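Local coordinates for lipopolysaccharide biosynthesis protein wbpB (PDB 3O9Z) that is an NAD-dependent dehydrogenase that takes part in the biosynthesis of the sugar 2,3-diacetamido-2,3-dideoxy-D-mannuronic acid and binds 2-oxoglutarate beside its cofactor, at residues Ala213-Phe226 and Ser300-Gly312. Sequence-based numbering, arbitrary orientation.
Sequences AGYLELEGARVRWF and SQPSPENRHPFLG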
loop_
_atom_site.group_PDB
_atom_site.type_symbol
_atom_site.label_atom_id
_atom_site.label_comp_id
_atom_site.label_asym_id
_atom_site.label_seq_id
_atom_site.Cartn_x
_atom_site.Cartn_y
_atom_site.Cartn_z
ATOM N N ALA A 213 21.594 -16.934 19.190
ATOM C CA ALA A 213 21.882 -17.704 20.389
ATOM C C ALA A 213 22.789 -16.894 21.283
ATOM O O ALA A 213 23.546 -16.032 20.800
ATOM C CB ALA A 213 22.605 -18.989 20.022
ATOM N N GLY A 214 22.760 -17.171 22.570
ATOM C CA GLY A 214 23.634 -16.433 23.476
ATOM C C GLY A 214 23.540 -16.939 24.905
ATOM O O GLY A 214 23.170 -18.089 25.156
ATOM N N TYR A 215 23.912 -16.067 25.827
ATOM C CA TYR A 215 23.971 -16.388 27.264
ATOM C C TYR A 215 23.504 -15.182 28.052
ATOM O O TYR A 215 23.765 -14.030 27.645
ATOM C CB TYR A 215 25.432 -16.702 27.613
ATOM C CG TYR A 215 25.728 -16.951 29.081
ATOM C CD1 TYR A 215 25.416 -18.201 29.643
ATOM C CD2 TYR A 215 26.239 -15.943 29.876
ATOM C CE1 TYR A 215 25.655 -18.433 30.967
ATOM C CE2 TYR A 215 26.496 -16.202 31.241
ATOM C CZ TYR A 215 26.193 -17.440 31.733
ATOM O OH TYR A 215 26.495 -17.654 33.077
ATOM N N LEU A 216 22.816 -15.391 29.162
ATOM C CA LEU A 216 22.467 -14.337 30.095
ATOM C C LEU A 216 22.923 -14.753 31.475
ATOM O O LEU A 216 22.719 -15.893 31.866
ATOM C CB LEU A 216 20.952 -14.133 30.217
ATOM C CG LEU A 216 20.230 -13.938 28.880
ATOM C CD1 LEU A 216 18.731 -14.189 29.008
ATOM C CD2 LEU A 216 20.471 -12.461 28.474
ATOM N N GLU A 217 23.402 -13.796 32.247
ATOM C CA GLU A 217 23.472 -13.969 33.699
ATOM C C GLU A 217 22.390 -13.107 34.307
ATOM O O GLU A 217 22.469 -11.875 34.203
ATOM C CB GLU A 217 24.852 -13.539 34.212
ATOM C CG GLU A 217 24.962 -13.766 35.740
ATOM C CD GLU A 217 26.120 -13.019 36.396
ATOM O OE1 GLU A 217 26.814 -12.219 35.743
ATOM O OE2 GLU A 217 26.323 -13.234 37.604
ATOM N N LEU A 218 21.397 -13.740 34.924
ATOM C CA LEU A 218 20.294 -13.031 35.577
ATOM C C LEU A 218 20.447 -13.151 37.088
ATOM O O LEU A 218 21.200 -14.018 37.581
ATOM C CB LEU A 218 18.946 -13.646 35.185
ATOM C CG LEU A 218 18.776 -13.832 33.657
ATOM C CD1 LEU A 218 17.485 -14.585 33.338
ATOM C CD2 LEU A 218 18.952 -12.538 32.868
ATOM N N GLU A 219 19.743 -12.302 37.819
ATOM C CA GLU A 219 19.790 -12.382 39.288
ATOM C C GLU A 219 19.568 -13.809 39.766
ATOM O O GLU A 219 20.321 -14.272 40.654
ATOM C CB GLU A 219 18.712 -11.482 39.879
ATOM C CG GLU A 219 19.080 -10.012 39.730
ATOM C CD GLU A 219 17.947 -9.109 40.209
ATOM O OE1 GLU A 219 16.864 -9.089 39.582
ATOM O OE2 GLU A 219 18.098 -8.455 41.270
ATOM N N GLY A 220 18.643 -14.560 39.171
ATOM C CA GLY A 220 18.282 -15.886 39.663
ATOM C C GLY A 220 18.703 -17.048 38.793
ATOM O O GLY A 220 18.296 -18.180 39.043
ATOM N N ALA A 221 19.465 -16.807 37.728
ATOM C CA ALA A 221 19.834 -17.909 36.832
ATOM C C ALA A 221 20.965 -17.560 35.903
ATOM O O ALA A 221 21.133 -16.410 35.510
ATOM C CB ALA A 221 18.634 -18.306 35.941
ATOM N N ARG A 222 21.671 -18.587 35.445
ATOM C CA ARG A 222 22.572 -18.470 34.295
ATOM C C ARG A 222 21.884 -19.203 33.160
ATOM O O ARG A 222 21.467 -20.342 33.314
ATOM C CB ARG A 222 23.908 -19.178 34.613
ATOM C CG ARG A 222 24.654 -18.454 35.755
ATOM C CD ARG A 222 25.838 -19.339 36.267
ATOM N NE ARG A 222 25.365 -20.526 36.986
ATOM C CZ ARG A 222 25.082 -20.513 38.287
ATOM N NH1 ARG A 222 24.675 -21.637 38.856
ATOM N NH2 ARG A 222 25.227 -19.422 39.019
ATOM N N VAL A 223 21.708 -18.561 32.008
ATOM C CA VAL A 223 20.862 -19.117 30.953
ATOM C C VAL A 223 21.594 -19.220 29.645
ATOM O O VAL A 223 22.135 -18.218 29.178
ATOM C CB VAL A 223 19.614 -18.214 30.714
ATOM C CG1 VAL A 223 18.606 -18.897 29.736
ATOM C CG2 VAL A 223 18.931 -17.893 32.058
ATOM N N ARG A 224 21.638 -20.395 29.027
ATOM C CA ARG A 224 22.142 -20.516 27.646
ATOM C C ARG A 224 20.887 -20.572 26.793
ATOM O O ARG A 224 19.990 -21.387 27.080
ATOM C CB ARG A 224 22.957 -21.796 27.488
ATOM C CG ARG A 224 24.230 -21.757 28.340
ATOM C CD ARG A 224 25.008 -23.044 28.192
ATOM N NE ARG A 224 24.406 -24.139 28.936
ATOM C CZ ARG A 224 24.686 -25.416 28.694
ATOM N NH1 ARG A 224 24.135 -26.396 29.431
ATOM N NH2 ARG A 224 25.436 -25.709 27.638
ATOM N N TRP A 225 20.780 -19.731 25.758
ATOM C CA TRP A 225 19.557 -19.650 24.959
ATOM C C TRP A 225 19.816 -19.802 23.474
ATOM O O TRP A 225 20.873 -19.447 22.974
ATOM C CB TRP A 225 18.760 -18.378 25.290
ATOM C CG TRP A 225 19.515 -17.075 25.080
ATOM C CD1 TRP A 225 20.231 -16.365 26.030
ATOM C CD2 TRP A 225 19.615 -16.336 23.872
ATOM N NE1 TRP A 225 20.756 -15.217 25.468
ATOM C CE2 TRP A 225 20.373 -15.175 24.150
ATOM C CE3 TRP A 225 19.063 -16.499 22.590
ATOM C CZ2 TRP A 225 20.670 -14.205 23.196
ATOM C CZ3 TRP A 225 19.372 -15.520 21.648
ATOM C CH2 TRP A 225 20.166 -14.400 21.941
ATOM N N PHE A 226 18.821 -20.350 22.776
ATOM C CA PHE A 226 18.858 -20.542 21.346
ATOM C C PHE A 226 17.472 -20.265 20.812
ATOM O O PHE A 226 16.495 -20.805 21.354
ATOM C CB PHE A 226 19.287 -21.981 21.034
ATOM C CG PHE A 226 19.358 -22.283 19.565
ATOM C CD1 PHE A 226 20.578 -22.208 18.911
ATOM C CD2 PHE A 226 18.212 -22.639 18.858
ATOM C CE1 PHE A 226 20.668 -22.489 17.560
ATOM C CE2 PHE A 226 18.291 -22.920 17.486
ATOM C CZ PHE A 226 19.527 -22.803 16.830
ATOM N N SER A 300 30.234 -12.294 20.530
ATOM C CA SER A 300 31.404 -12.782 21.231
ATOM C C SER A 300 31.554 -14.294 21.133
ATOM O O SER A 300 30.616 -15.012 20.776
ATOM C CB SER A 300 31.320 -12.352 22.683
ATOM O OG SER A 300 30.212 -12.947 23.339
ATOM N N GLN A 301 32.746 -14.787 21.459
ATOM C CA GLN A 301 33.022 -16.204 21.335
ATOM C C GLN A 301 32.705 -16.800 22.707
ATOM O O GLN A 301 33.285 -16.365 23.693
ATOM C CB GLN A 301 34.512 -16.441 21.063
ATOM C CG GLN A 301 34.847 -17.924 20.936
ATOM C CD GLN A 301 34.475 -18.467 19.569
ATOM O OE1 GLN A 301 34.380 -17.716 18.591
ATOM N NE2 GLN A 301 34.256 -19.778 19.492
ATOM N N PRO A 302 31.804 -17.784 22.752
ATOM C CA PRO A 302 31.380 -18.321 24.047
ATOM C C PRO A 302 32.458 -19.195 24.668
ATOM O O PRO A 302 33.146 -19.945 23.966
ATOM C CB PRO A 302 30.154 -19.163 23.690
ATOM C CG PRO A 302 30.355 -19.558 22.261
ATOM C CD PRO A 302 31.089 -18.403 21.619
ATOM N N SER A 303 32.597 -19.089 25.981
ATOM C CA SER A 303 33.294 -20.142 26.732
ATOM C C SER A 303 32.448 -21.415 26.674
ATOM O O SER A 303 31.230 -21.336 26.464
ATOM C CB SER A 303 33.456 -19.691 28.180
ATOM O OG SER A 303 32.176 -19.602 28.790
ATOM N N PRO A 304 33.066 -22.599 26.843
ATOM C CA PRO A 304 32.296 -23.830 26.714
ATOM C C PRO A 304 31.152 -23.856 27.693
ATOM O O PRO A 304 30.087 -24.356 27.355
ATOM C CB PRO A 304 33.301 -24.936 27.089
ATOM C CG PRO A 304 34.607 -24.342 26.702
ATOM C CD PRO A 304 34.517 -22.856 26.918
ATOM N N GLU A 305 31.332 -23.252 28.857
ATOM C CA GLU A 305 30.291 -23.328 29.885
ATOM C C GLU A 305 29.085 -22.453 29.537
ATOM O O GLU A 305 27.994 -22.655 30.078
ATOM C CB GLU A 305 30.828 -23.003 31.283
ATOM C CG GLU A 305 31.334 -21.597 31.452
ATOM C CD GLU A 305 32.832 -21.457 31.221
ATOM O OE1 GLU A 305 33.442 -22.328 30.555
ATOM O OE2 GLU A 305 33.377 -20.437 31.703
ATOM N N ASN A 306 29.261 -21.522 28.601
ATOM C CA ASN A 306 28.180 -20.575 28.284
ATOM C C ASN A 306 27.527 -20.809 26.935
ATOM O O ASN A 306 26.644 -20.039 26.561
ATOM C CB ASN A 306 28.655 -19.126 28.360
ATOM C CG ASN A 306 29.103 -18.743 29.751
ATOM O OD1 ASN A 306 28.895 -19.480 30.698
ATOM N ND2 ASN A 306 29.644 -17.543 29.893
ATOM N N ARG A 307 27.944 -21.849 26.224
ATOM C CA ARG A 307 27.505 -22.117 24.870
ATOM C C ARG A 307 26.258 -22.993 24.832
ATOM O O ARG A 307 26.297 -24.125 25.319
ATOM C CB ARG A 307 28.639 -22.827 24.115
ATOM C CG ARG A 307 28.423 -22.998 22.615
ATOM C CD ARG A 307 29.476 -23.912 21.956
ATOM N NE ARG A 307 30.827 -23.551 22.373
ATOM C CZ ARG A 307 31.750 -24.414 22.794
ATOM N NH1 ARG A 307 31.484 -25.715 22.872
ATOM N NH2 ARG A 307 32.947 -23.969 23.152
ATOM N N HIS A 308 25.167 -22.547 24.205
ATOM C CA HIS A 308 23.996 -23.416 24.085
ATOM C C HIS A 308 24.360 -24.707 23.363
ATOM O O HIS A 308 25.143 -24.644 22.438
ATOM C CB HIS A 308 22.859 -22.651 23.374
ATOM C CG HIS A 308 21.568 -23.410 23.339
ATOM N ND1 HIS A 308 21.361 -24.465 22.474
ATOM C CD2 HIS A 308 20.444 -23.316 24.093
ATOM C CE1 HIS A 308 20.140 -24.945 22.654
ATOM N NE2 HIS A 308 19.561 -24.262 23.630
ATOM N N PRO A 309 23.823 -25.864 23.797
ATOM C CA PRO A 309 24.201 -27.131 23.147
ATOM C C PRO A 309 24.053 -27.149 21.634
ATOM O O PRO A 309 24.807 -27.872 20.955
ATOM C CB PRO A 309 23.280 -28.156 23.809
ATOM C CG PRO A 309 23.008 -27.576 25.152
ATOM C CD PRO A 309 22.961 -26.065 24.974
ATOM N N PHE A 310 23.055 -26.466 21.078
ATOM C CA PHE A 310 22.887 -26.482 19.624
ATOM C C PHE A 310 24.080 -25.847 18.898
ATOM O O PHE A 310 24.269 -26.056 17.697
ATOM C CB PHE A 310 21.575 -25.823 19.222
ATOM C CG PHE A 310 20.332 -26.660 19.461
ATOM C CD1 PHE A 310 20.345 -27.782 20.289
ATOM C CD2 PHE A 310 19.101 -26.228 18.972
ATOM C CE1 PHE A 310 19.173 -28.491 20.526
ATOM C CE2 PHE A 310 17.956 -26.917 19.208
ATOM C CZ PHE A 310 17.967 -28.071 19.955
ATOM N N LEU A 311 24.897 -25.074 19.608
ATOM C CA LEU A 311 26.091 -24.488 18.985
ATOM C C LEU A 311 27.295 -25.436 18.893
ATOM O O LEU A 311 28.362 -25.070 18.391
ATOM C CB LEU A 311 26.481 -23.211 19.733
ATOM C CG LEU A 311 25.770 -21.958 19.231
ATOM C CD1 LEU A 311 24.314 -22.202 18.971
ATOM C CD2 LEU A 311 26.028 -20.730 20.105
ATOM N N GLY A 312 27.150 -26.648 19.415
ATOM C CA GLY A 312 28.227 -27.633 19.333
ATOM C C GLY A 312 28.989 -27.664 20.640
ATOM O O GLY A 312 28.426 -27.376 21.704
ATOM O OXT GLY A 312 30.180 -27.976 20.669
HETATM O O HOH W 1 24.717 -19.912 23.275
#
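Arg224 reaches along the backbone of residues 305-309, its CG and CD lying against the carbonyls of Glu305, Asn306 and Arg307. A bend at chi3 (-76°) swings the guanidinium round, so that NH2 donates in the plane of the group to Arg307 O at 2.9 Å; seen from the acceptor, the donor stands above the carbonyl plane. Pro309 CD covers one face of the guanidinium, 3.7 Å from NH2. Phe226 CB sits squarely over the middle of the His308 imidazole, 3.3 Å from the ring centroid, while Pro309 CD lies over the opposite face, toward the rim. Both ring nitrogens are engaged: ND1 accepts from Phe310 N, and NE2 is hydrogen-bonded to Thr157 OG1 on strand 152-160. With CG anti to its own N (chi1 -180°), Phe226 carries its ring on to Phe310, which turns its edge to the phenyl face in a T-shaped pair, centroids 5.0 Å apart, and to Leu311, whose CD1 meets the rim. The C-terminal tail thereby lies across the beta-hairpin of strands 211-218 and 221-228, in the mixed sheet of the C-terminal domain of this Gfo/Idh/MocA-family enzyme, on the face away from helix 186-196. Farther along the hairpin, the Asn306 amide stacks on the Tyr215 ring, planes 7° apart, with CB 3.9 Å from the ring centroid; an alanine in place of Tyr215 would probably leave this amide without its flat support and free to turn. Between the hairpin and the tail a water donates to Gly214 O and accepts from His308 N at 2.8 Å.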